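Local coordinates for protein nucleoporin NUP82 (PDB 5CWW) that probably serves as a structural component of the nuclear pore complex and a docking partner for transport factors, this chain being its N-terminal beta-propeller part, at residues A50-V58 with I64-L72; E332-K343 with E355-P363. One frame throughout, in Å; residues are numbered along the deposited sequence.

Contact 1 of 2, residues A50-V58 with I64-L72; sequences ARRGTEIFV and IRWGDLAQL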
loop_
_atom_site.group_PDB
_atom_site.type_symbol
_atom_site.label_atom_id
_atom_site.label_comp_id
_atom_site.label_asym_id
_atom_site.label_seq_id
_atom_site.Cartn_x
_atom_site.Cartn_y
_atom_site.Cartn_z
ATOM N N ALA B 50 -6.273 15.656 9.471
ATOM C CA ALA B 50 -5.770 14.713 10.464
ATOM C C ALA B 50 -6.154 15.215 11.849
ATOM O O ALA B 50 -6.503 16.384 12.003
ATOM C CB ALA B 50 -4.262 14.556 10.343
ATOM N N ARG B 51 -6.085 14.344 12.853
ATOM C CA ARG B 51 -6.560 14.700 14.186
ATOM C C ARG B 51 -5.817 14.003 15.315
ATOM O O ARG B 51 -5.179 12.969 15.122
ATOM C CB ARG B 51 -8.047 14.363 14.323
ATOM C CG ARG B 51 -8.338 12.863 14.292
ATOM C CD ARG B 51 -9.778 12.571 14.640
ATOM N NE ARG B 51 -10.051 12.717 16.070
ATOM C CZ ARG B 51 -9.974 11.736 16.967
ATOM N NH1 ARG B 51 -9.617 10.510 16.606
ATOM N NH2 ARG B 51 -10.248 11.985 18.240
ATOM N N ARG B 52 -5.926 14.595 16.499
ATOM C CA ARG B 52 -5.534 13.954 17.743
ATOM C C ARG B 52 -6.455 14.500 18.825
ATOM O O ARG B 52 -6.516 15.712 19.042
ATOM C CB ARG B 52 -4.058 14.206 18.068
ATOM C CG ARG B 52 -3.659 15.670 18.175
ATOM C CD ARG B 52 -2.176 15.813 18.483
ATOM N NE ARG B 52 -1.824 17.181 18.854
ATOM C CZ ARG B 52 -0.616 17.561 19.259
ATOM N NH1 ARG B 52 0.372 16.678 19.348
ATOM N NH2 ARG B 52 -0.391 18.827 19.579
ATOM N N GLY B 53 -7.183 13.612 19.491
ATOM C CA GLY B 53 -8.217 14.034 20.417
ATOM C C GLY B 53 -9.198 14.955 19.713
ATOM O O GLY B 53 -9.762 14.594 18.679
ATOM N N THR B 54 -9.383 16.153 20.258
ATOM C CA THR B 54 -10.286 17.140 19.671
ATOM C C THR B 54 -9.550 18.137 18.771
ATOM O O THR B 54 -10.172 19.027 18.189
ATOM C CB THR B 54 -11.044 17.919 20.759
ATOM O OG1 THR B 54 -10.110 18.545 21.649
ATOM C CG2 THR B 54 -11.945 16.984 21.547
ATOM N N GLU B 55 -8.233 17.987 18.660
ATOM C CA GLU B 55 -7.444 18.828 17.764
ATOM C C GLU B 55 -7.485 18.277 16.345
ATOM O O GLU B 55 -7.519 17.061 16.146
ATOM C CB GLU B 55 -5.989 18.917 18.233
ATOM C CG GLU B 55 -5.792 19.567 19.594
ATOM C CD GLU B 55 -4.324 19.697 19.966
ATOM O OE1 GLU B 55 -3.462 19.347 19.131
ATOM O OE2 GLU B 55 -4.031 20.151 21.092
ATOM N N ILE B 56 -7.476 19.174 15.361
ATOM C CA ILE B 56 -7.407 18.767 13.964
ATOM C C ILE B 56 -6.385 19.606 13.201
ATOM O O ILE B 56 -6.095 20.745 13.570
ATOM C CB ILE B 56 -8.782 18.879 13.260
ATOM C CG1 ILE B 56 -9.280 20.329 13.242
ATOM C CG2 ILE B 56 -9.794 17.974 13.942
ATOM C CD1 ILE B 56 -10.490 20.545 12.354
ATOM N N PHE B 57 -5.848 19.020 12.138
ATOM C CA PHE B 57 -4.875 19.681 11.277
ATOM C C PHE B 57 -5.407 19.662 9.853
ATOM O O PHE B 57 -5.643 18.596 9.289
ATOM C CB PHE B 57 -3.514 18.986 11.362
ATOM C CG PHE B 57 -2.936 18.957 12.747
ATOM C CD1 PHE B 57 -3.361 18.015 13.671
ATOM C CD2 PHE B 57 -1.969 19.871 13.127
ATOM C CE1 PHE B 57 -2.832 17.988 14.947
ATOM C CE2 PHE B 57 -1.435 19.848 14.401
ATOM C CZ PHE B 57 -1.866 18.904 15.313
ATOM N N VAL B 58 -5.599 20.848 9.282
ATOM C CA VAL B 58 -6.247 20.983 7.983
ATOM C C VAL B 58 -5.305 21.584 6.950
ATOM O O VAL B 58 -4.955 22.763 7.024
ATOM C CB VAL B 58 -7.507 21.865 8.082
ATOM C CG1 VAL B 58 -8.248 21.900 6.749
ATOM C CG2 VAL B 58 -8.421 21.360 9.193
ATOM N N ILE B 64 -0.696 24.323 6.980
ATOM C CA ILE B 64 -1.574 23.493 7.793
ATOM C C ILE B 64 -2.245 24.344 8.867
ATOM O O ILE B 64 -1.572 24.980 9.679
ATOM C CB ILE B 64 -0.806 22.336 8.468
ATOM C CG1 ILE B 64 -0.050 21.512 7.423
ATOM C CG2 ILE B 64 -1.770 21.445 9.256
ATOM C CD1 ILE B 64 0.900 20.486 8.015
ATOM N N ARG B 65 -3.573 24.356 8.864
ATOM C CA ARG B 65 -4.332 25.134 9.837
ATOM C C ARG B 65 -4.684 24.273 11.044
ATOM O O ARG B 65 -5.372 23.260 10.928
ATOM C CB ARG B 65 -5.586 25.722 9.192
ATOM C CG ARG B 65 -5.254 26.634 8.025
ATOM C CD ARG B 65 -6.481 27.240 7.384
ATOM N NE ARG B 65 -6.108 28.166 6.319
ATOM C CZ ARG B 65 -6.867 28.452 5.265
ATOM N NH1 ARG B 65 -8.062 27.897 5.126
ATOM N NH2 ARG B 65 -6.434 29.308 4.352
ATOM N N TRP B 66 -4.180 24.694 12.200
ATOM C CA TRP B 66 -4.282 23.935 13.439
ATOM C C TRP B 66 -5.345 24.527 14.360
ATOM O O TRP B 66 -5.388 25.739 14.562
ATOM C CB TRP B 66 -2.919 23.925 14.133
ATOM C CG TRP B 66 -2.861 23.162 15.411
ATOM C CD1 TRP B 66 -3.590 22.059 15.748
ATOM C CD2 TRP B 66 -2.016 23.445 16.531
ATOM N NE1 TRP B 66 -3.249 21.636 17.011
ATOM C CE2 TRP B 66 -2.287 22.473 17.514
ATOM C CE3 TRP B 66 -1.058 24.429 16.799
ATOM C CZ2 TRP B 66 -1.634 22.455 18.743
ATOM C CZ3 TRP B 66 -0.412 24.410 18.020
ATOM C CH2 TRP B 66 -0.702 23.430 18.978
ATOM N N GLY B 67 -6.201 23.676 14.919
ATOM C CA GLY B 67 -7.239 24.146 15.817
ATOM C C GLY B 67 -7.853 23.077 16.704
ATOM O O GLY B 67 -7.922 21.905 16.331
ATOM N N ASP B 68 -8.296 23.495 17.887
ATOM C CA ASP B 68 -8.997 22.621 18.823
ATOM C C ASP B 68 -10.499 22.866 18.709
ATOM O O ASP B 68 -10.974 23.976 18.951
ATOM C CB ASP B 68 -8.517 22.869 20.257
ATOM C CG ASP B 68 -9.011 21.818 21.237
ATOM O OD1 ASP B 68 -10.203 21.445 21.179
ATOM O OD2 ASP B 68 -8.202 21.360 22.072
ATOM N N LEU B 69 -11.242 21.826 18.346
ATOM C CA LEU B 69 -12.681 21.946 18.132
ATOM C C LEU B 69 -13.431 22.288 19.414
ATOM O O LEU B 69 -14.480 22.930 19.370
ATOM C CB LEU B 69 -13.240 20.651 17.539
ATOM C CG LEU B 69 -12.693 20.239 16.171
ATOM C CD1 LEU B 69 -13.326 18.927 15.729
ATOM C CD2 LEU B 69 -12.925 21.324 15.129
ATOM N N ALA B 70 -12.895 21.858 20.553
ATOM C CA ALA B 70 -13.523 22.133 21.841
ATOM C C ALA B 70 -13.515 23.628 22.139
ATOM O O ALA B 70 -14.549 24.211 22.463
ATOM C CB ALA B 70 -12.818 21.368 22.952
ATOM N N GLN B 71 -12.342 24.242 22.022
ATOM C CA GLN B 71 -12.187 25.662 22.313
ATOM C C GLN B 71 -12.941 26.520 21.299
ATOM O O GLN B 71 -13.582 27.503 21.665
ATOM C CB GLN B 71 -10.705 26.045 22.334
ATOM C CG GLN B 71 -9.863 25.213 23.296
ATOM C CD GLN B 71 -8.392 25.588 23.273
ATOM O OE1 GLN B 71 -8.026 26.697 22.882
ATOM N NE2 GLN B 71 -7.538 24.659 23.690
ATOM N N LEU B 72 -12.863 26.144 20.024
ATOM C CA LEU B 72 -13.553 26.882 18.970
ATOM C C LEU B 72 -15.067 26.822 19.157
ATOM O O LEU B 72 -15.782 27.765 18.811
ATOM C CB LEU B 72 -13.172 26.335 17.595
ATOM C CG LEU B 72 -11.724 26.580 17.170
ATOM C CD1 LEU B 72 -11.353 25.681 16.000
ATOM C CD2 LEU B 72 -11.508 28.043 16.812
#
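Ile-64 sets its CG2 methyl at the edge of the Phe-57 ring, 3.7 Å from Phe-57 CB. The two residues belong to neighbouring strands of a beta hairpin in one propeller blade. Arg-65 and Val-58 form an antiparallel hydrogen-bonded pair, each backbone N-H given to the other's carbonyl. Trp-66 follows as the non-hydrogen-bonded partner of Phe-57, and both side chains point the same way. Their rings make an offset stack with little overlap, planes at 5°, and Trp-66 CD1 lies 3.4 Å from Phe-57 CE2. Because Trp-66 CG is anti to the backbone N (chi1 -179°), the indole can reach over to the first strand. There Trp-66 NE1 donates to Glu-55 OE1 at 3.1 Å. The oxygen lies in the indole plane, yet it is met from above the plane of its own carboxylate. Arg-52 NE reaches Glu-55 OE1 from the opposite face at 2.7 Å, in a salt bridge, while Glu-55 OE2 bonds to Ser-145 OG. The glutamate is thus held at both oxygens. Gly-67 pairs with Ile-56 through two backbone bonds; a CB on it would crowd Leu-72 CD1. Asp-68 is the N-cap of the helix that follows. Asp-68 OD1 accepts from Ala-70 N at 2.8 Å and from Thr-54 OG1 at 2.9 Å. One oxygen therefore joins the helix start to the type II' turn of Arg-52 to Glu-55. Leu-69 N adds a straight bond to Thr-54 O (170°), and Leu-69 CD2 meets Ile-56 CD1 at 3.8 Å. Strand 106-110 pairs with the outer edge of strand 63-68 and continues the sheet. Strand 566-570 touches Thr-54 and Leu-69, and strand 119-122 of the next sheet packs on Phe-57 and Ile-64.

Contact 2 of 2, residues E332-K343 with E355-P363; sequences EWMSEIDNQEPK and EVYTRPSRP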
loop_
_atom_site.group_PDB
_atom_site.type_symbol
_atom_site.label_atom_id
_atom_site.label_comp_id
_atom_site.label_asym_id
_atom_site.label_seq_id
_atom_site.Cartn_x
_atom_site.Cartn_y
_atom_site.Cartn_z
ATOM N N GLU B 332 12.660 -20.748 12.330
ATOM C CA GLU B 332 13.968 -20.109 12.329
ATOM C C GLU B 332 13.836 -18.640 12.727
ATOM O O GLU B 332 14.622 -18.122 13.520
ATOM C CB GLU B 332 14.618 -20.242 10.953
ATOM C CG GLU B 332 16.058 -19.770 10.891
ATOM C CD GLU B 332 16.711 -20.074 9.556
ATOM O OE1 GLU B 332 16.041 -20.673 8.687
ATOM O OE2 GLU B 332 17.894 -19.715 9.378
ATOM N N TRP B 333 12.822 -17.983 12.174
ATOM C CA TRP B 333 12.507 -16.600 12.516
ATOM C C TRP B 333 12.252 -16.448 14.015
ATOM O O TRP B 333 12.806 -15.557 14.660
ATOM C CB TRP B 333 11.290 -16.137 11.712
ATOM C CG TRP B 333 10.897 -14.708 11.918
ATOM C CD1 TRP B 333 11.412 -13.618 11.280
ATOM C CD2 TRP B 333 9.884 -14.213 12.803
ATOM N NE1 TRP B 333 10.789 -12.474 11.719
ATOM C CE2 TRP B 333 9.846 -12.813 12.653
ATOM C CE3 TRP B 333 9.008 -14.818 13.708
ATOM C CZ2 TRP B 333 8.972 -12.009 13.380
ATOM C CZ3 TRP B 333 8.140 -14.019 14.426
ATOM C CH2 TRP B 333 8.129 -12.629 14.258
ATOM N N MET B 334 11.423 -17.332 14.564
ATOM C CA MET B 334 11.059 -17.272 15.976
ATOM C C MET B 334 12.245 -17.552 16.896
ATOM O O MET B 334 12.333 -16.987 17.987
ATOM C CB MET B 334 9.934 -18.269 16.274
ATOM C CG MET B 334 9.463 -18.272 17.729
ATOM S SD MET B 334 8.932 -16.649 18.315
ATOM C CE MET B 334 7.493 -16.369 17.284
ATOM N N SER B 335 13.151 -18.424 16.463
ATOM C CA SER B 335 14.296 -18.803 17.289
ATOM C C SER B 335 15.197 -17.598 17.556
ATOM O O SER B 335 15.889 -17.543 18.572
ATOM C CB SER B 335 15.099 -19.921 16.622
ATOM O OG SER B 335 15.833 -19.433 15.512
ATOM N N GLU B 336 15.179 -16.637 16.639
ATOM C CA GLU B 336 15.927 -15.398 16.815
ATOM C C GLU B 336 15.312 -14.546 17.923
ATOM O O GLU B 336 15.982 -13.696 18.506
ATOM C CB GLU B 336 15.960 -14.604 15.509
ATOM C CG GLU B 336 16.617 -15.332 14.342
ATOM C CD GLU B 336 18.094 -15.023 14.213
ATOM O OE1 GLU B 336 18.448 -13.827 14.134
ATOM O OE2 GLU B 336 18.902 -15.976 14.186
ATOM N N ILE B 337 14.034 -14.781 18.208
ATOM C CA ILE B 337 13.317 -14.013 19.220
ATOM C C ILE B 337 13.389 -14.683 20.594
ATOM O O ILE B 337 13.493 -14.002 21.615
ATOM C CB ILE B 337 11.838 -13.810 18.820
ATOM C CG1 ILE B 337 11.759 -13.089 17.470
ATOM C CG2 ILE B 337 11.093 -13.011 19.886
ATOM C CD1 ILE B 337 10.358 -12.974 16.895
ATOM N N ASP B 338 13.334 -16.011 20.620
ATOM C CA ASP B 338 13.424 -16.752 21.878
ATOM C C ASP B 338 14.780 -16.542 22.546
ATOM O O ASP B 338 14.861 -16.356 23.761
ATOM C CB ASP B 338 13.189 -18.246 21.642
ATOM C CG ASP B 338 11.766 -18.554 21.214
ATOM O OD1 ASP B 338 10.839 -17.841 21.653
ATOM O OD2 ASP B 338 11.574 -19.515 20.437
ATOM N N ASN B 339 15.839 -16.566 21.741
ATOM C CA ASN B 339 17.200 -16.379 22.231
ATOM C C ASN B 339 17.581 -14.904 22.256
ATOM O O ASN B 339 18.714 -14.539 21.946
ATOM C CB ASN B 339 18.192 -17.159 21.367
ATOM C CG ASN B 339 17.901 -18.646 21.345
ATOM O OD1 ASN B 339 17.492 -19.225 22.352
ATOM N ND2 ASN B 339 18.110 -19.273 20.193
ATOM N N GLN B 340 16.620 -14.064 22.622
ATOM C CA GLN B 340 16.810 -12.620 22.627
ATOM C C GLN B 340 16.206 -12.000 23.882
ATOM O O GLN B 340 15.050 -12.255 24.219
ATOM C CB GLN B 340 16.188 -12.004 21.372
ATOM C CG GLN B 340 16.405 -10.508 21.231
ATOM C CD GLN B 340 15.688 -9.917 20.029
ATOM O OE1 GLN B 340 15.211 -8.785 20.080
ATOM N NE2 GLN B 340 15.621 -10.674 18.939
ATOM N N GLU B 341 17.002 -11.186 24.568
ATOM C CA GLU B 341 16.534 -10.468 25.747
ATOM C C GLU B 341 16.043 -9.086 25.329
ATOM O O GLU B 341 16.814 -8.292 24.794
ATOM C CB GLU B 341 17.649 -10.340 26.788
ATOM C CG GLU B 341 18.041 -11.651 27.453
ATOM C CD GLU B 341 16.922 -12.240 28.292
ATOM O OE1 GLU B 341 16.908 -13.475 28.482
ATOM O OE2 GLU B 341 16.059 -11.471 28.768
ATOM N N PRO B 342 14.754 -8.791 25.571
ATOM C CA PRO B 342 14.212 -7.504 25.130
ATOM C C PRO B 342 14.743 -6.332 25.940
ATOM O O PRO B 342 14.815 -6.405 27.167
ATOM C CB PRO B 342 12.707 -7.669 25.338
ATOM C CG PRO B 342 12.592 -8.645 26.449
ATOM C CD PRO B 342 13.745 -9.593 26.287
ATOM N N LYS B 343 15.115 -5.261 25.247
ATOM C CA LYS B 343 15.565 -4.046 25.905
ATOM C C LYS B 343 14.384 -3.172 26.309
ATOM O O LYS B 343 13.316 -3.208 25.697
ATOM C CB LYS B 343 16.529 -3.266 25.009
ATOM C CG LYS B 343 17.818 -4.018 24.711
ATOM C CD LYS B 343 18.507 -3.505 23.459
ATOM C CE LYS B 343 19.278 -2.225 23.746
ATOM N NZ LYS B 343 20.472 -2.468 24.606
ATOM N N GLU B 355 8.989 -3.451 26.265
ATOM C CA GLU B 355 9.935 -4.359 25.632
ATOM C C GLU B 355 10.247 -3.976 24.190
ATOM O O GLU B 355 9.348 -3.654 23.413
ATOM C CB GLU B 355 9.387 -5.787 25.676
ATOM C CG GLU B 355 9.198 -6.331 27.083
ATOM C CD GLU B 355 8.725 -7.773 27.095
ATOM O OE1 GLU B 355 8.315 -8.277 26.027
ATOM O OE2 GLU B 355 8.764 -8.403 28.173
ATOM N N VAL B 356 11.530 -4.021 23.844
ATOM C CA VAL B 356 11.984 -3.715 22.495
ATOM C C VAL B 356 12.846 -4.854 21.971
ATOM O O VAL B 356 13.864 -5.203 22.568
ATOM C CB VAL B 356 12.790 -2.402 22.446
ATOM C CG1 VAL B 356 13.229 -2.091 21.019
ATOM C CG2 VAL B 356 11.967 -1.253 23.012
ATOM N N TYR B 357 12.425 -5.426 20.847
ATOM C CA TYR B 357 13.155 -6.504 20.195
ATOM C C TYR B 357 13.796 -6.006 18.908
ATOM O O TYR B 357 13.398 -4.975 18.366
ATOM C CB TYR B 357 12.229 -7.681 19.883
ATOM C CG TYR B 357 11.592 -8.323 21.093
ATOM C CD1 TYR B 357 10.469 -7.767 21.689
ATOM C CD2 TYR B 357 12.103 -9.498 21.627
ATOM C CE1 TYR B 357 9.880 -8.356 22.792
ATOM C CE2 TYR B 357 11.521 -10.095 22.730
ATOM C CZ TYR B 357 10.409 -9.521 23.307
ATOM O OH TYR B 357 9.827 -10.110 24.404
ATOM N N THR B 358 14.790 -6.743 18.426
ATOM C CA THR B 358 15.387 -6.469 17.127
ATOM C C THR B 358 14.801 -7.431 16.105
ATOM O O THR B 358 14.327 -8.511 16.459
ATOM C CB THR B 358 16.919 -6.613 17.146
ATOM O OG1 THR B 358 17.273 -8.002 17.184
ATOM C CG2 THR B 358 17.513 -5.900 18.353
ATOM N N ARG B 359 14.817 -7.031 14.839
ATOM C CA ARG B 359 14.296 -7.881 13.779
ATOM C C ARG B 359 15.180 -9.111 13.623
ATOM O O ARG B 359 16.403 -8.987 13.585
ATOM C CB ARG B 359 14.228 -7.126 12.454
ATOM C CG ARG B 359 13.557 -7.906 11.334
ATOM C CD ARG B 359 14.149 -7.550 9.985
ATOM N NE ARG B 359 13.921 -6.151 9.634
ATOM C CZ ARG B 359 14.868 -5.223 9.514
ATOM N NH1 ARG B 359 16.146 -5.512 9.721
ATOM N NH2 ARG B 359 14.528 -3.985 9.186
ATOM N N PRO B 360 14.570 -10.306 13.548
ATOM C CA PRO B 360 15.360 -11.488 13.196
ATOM C C PRO B 360 16.086 -11.299 11.870
ATOM O O PRO B 360 15.514 -10.730 10.938
ATOM C CB PRO B 360 14.308 -12.593 13.093
ATOM C CG PRO B 360 13.231 -12.160 14.028
ATOM C CD PRO B 360 13.186 -10.661 13.912
ATOM N N SER B 361 17.327 -11.768 11.793
ATOM C CA SER B 361 18.110 -11.665 10.568
ATOM C C SER B 361 17.871 -12.876 9.676
ATOM O O SER B 361 18.041 -12.799 8.461
ATOM C CB SER B 361 19.599 -11.532 10.890
ATOM O OG SER B 361 19.869 -10.284 11.505
ATOM N N ARG B 362 17.483 -13.990 10.288
ATOM C CA ARG B 362 17.155 -15.205 9.544
ATOM C C ARG B 362 15.639 -15.395 9.516
ATOM O O ARG B 362 14.953 -14.987 10.451
ATOM C CB ARG B 362 17.828 -16.423 10.175
ATOM C CG ARG B 362 19.308 -16.242 10.456
ATOM C CD ARG B 362 19.868 -17.416 11.236
ATOM N NE ARG B 362 21.204 -17.140 11.757
ATOM C CZ ARG B 362 21.912 -17.990 12.495
ATOM N NH1 ARG B 362 21.414 -19.180 12.808
ATOM N NH2 ARG B 362 23.119 -17.651 12.923
ATOM N N PRO B 363 15.105 -16.017 8.448
ATOM C CA PRO B 363 15.810 -16.521 7.263
ATOM C C PRO B 363 16.337 -15.397 6.377
ATOM O O PRO B 363 17.280 -15.607 5.615
ATOM C CB PRO B 363 14.734 -17.332 6.523
ATOM C CG PRO B 363 13.628 -17.530 7.502
ATOM C CD PRO B 363 13.671 -16.349 8.406
#
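Tyr-357 and Pro-342 meet in a CH-pi contact within an insertion between strands 281-284 and 369-370 of a propeller blade. Pro-342 CB sits over one face of the Tyr-357 ring, 3.8 Å from the centroid. Ile-337 CG2 comes at the ring obliquely, and Gln-340 OE1 lies at its edge. Gln-340 OE1 also accepts from Thr-358 N at 2.7 Å. The Tyr-357 OH donates to Glu-355 OE1 at 2.9 Å, meeting it from above the carboxylate plane. An alanine in place of this tyrosine is likely to leave Pro-342 and Ile-337 facing a gap and Glu-355 OE1 without its hydroxyl donor. Next to the ring, strands 343-345 and 354-358 pair antiparallel. Lys-343 and Val-356 exchange two backbone hydrogen bonds there.

A second CH-pi contact lies at the helix. Pro-360 CG rests over the five-membered ring of Trp-333, 3.6 Å from its centroid. Ile-337 CD1 covers the same indole face. Glu-336 CB lies on Pro-360 CB at 3.6 Å, the two side chains sliding past each other in opposite directions. The Glu-336 chain bends at chi2 (-93°), and this brings the carboxylate to Ser-361 and Arg-362. Glu-336 OE1 takes a weak bond from Ser-361 N. Glu-336 OE2 stands over the guanidinium face of Arg-362, 3.5 Å from Arg-362 NE. No N-H points at that oxygen, so the bridge rests on charge alone. Arg-362 is followed by a cis peptide to Pro-363, and its carbonyl O receives a CA-H contact from Trp-333.

Farther out, Trp-450 and Trp-267 meet the Trp-333 ring, and strand 291-292 flanks Tyr-357. The extended Gln-340 chain uses both ends of its amide: Gln-340 NE2 donates to Glu-336 O at 3.1 Å, a second bond that fixes the amide's rotation.

From the N terminus, contact 1 comes first and closes a short loop, the turn between strands 55-60 and 63-68. It joins the first three strands of the sheet that opens with strand 49-52 to the start of helix 69-77. Three further four-stranded sheets begin before contact 2 opens. Contact 2 closes a longer loop, from 343 to 355, and ties the end of helix 321-338 to strand 354-358 and the segment leading back toward strand 369-370. The two loops follow one another in series, neither nesting nor crossing. Their centres are 40 Å apart and their nearest atoms about 22 Å, so they hold separate regions: one a blade, the other an insertion.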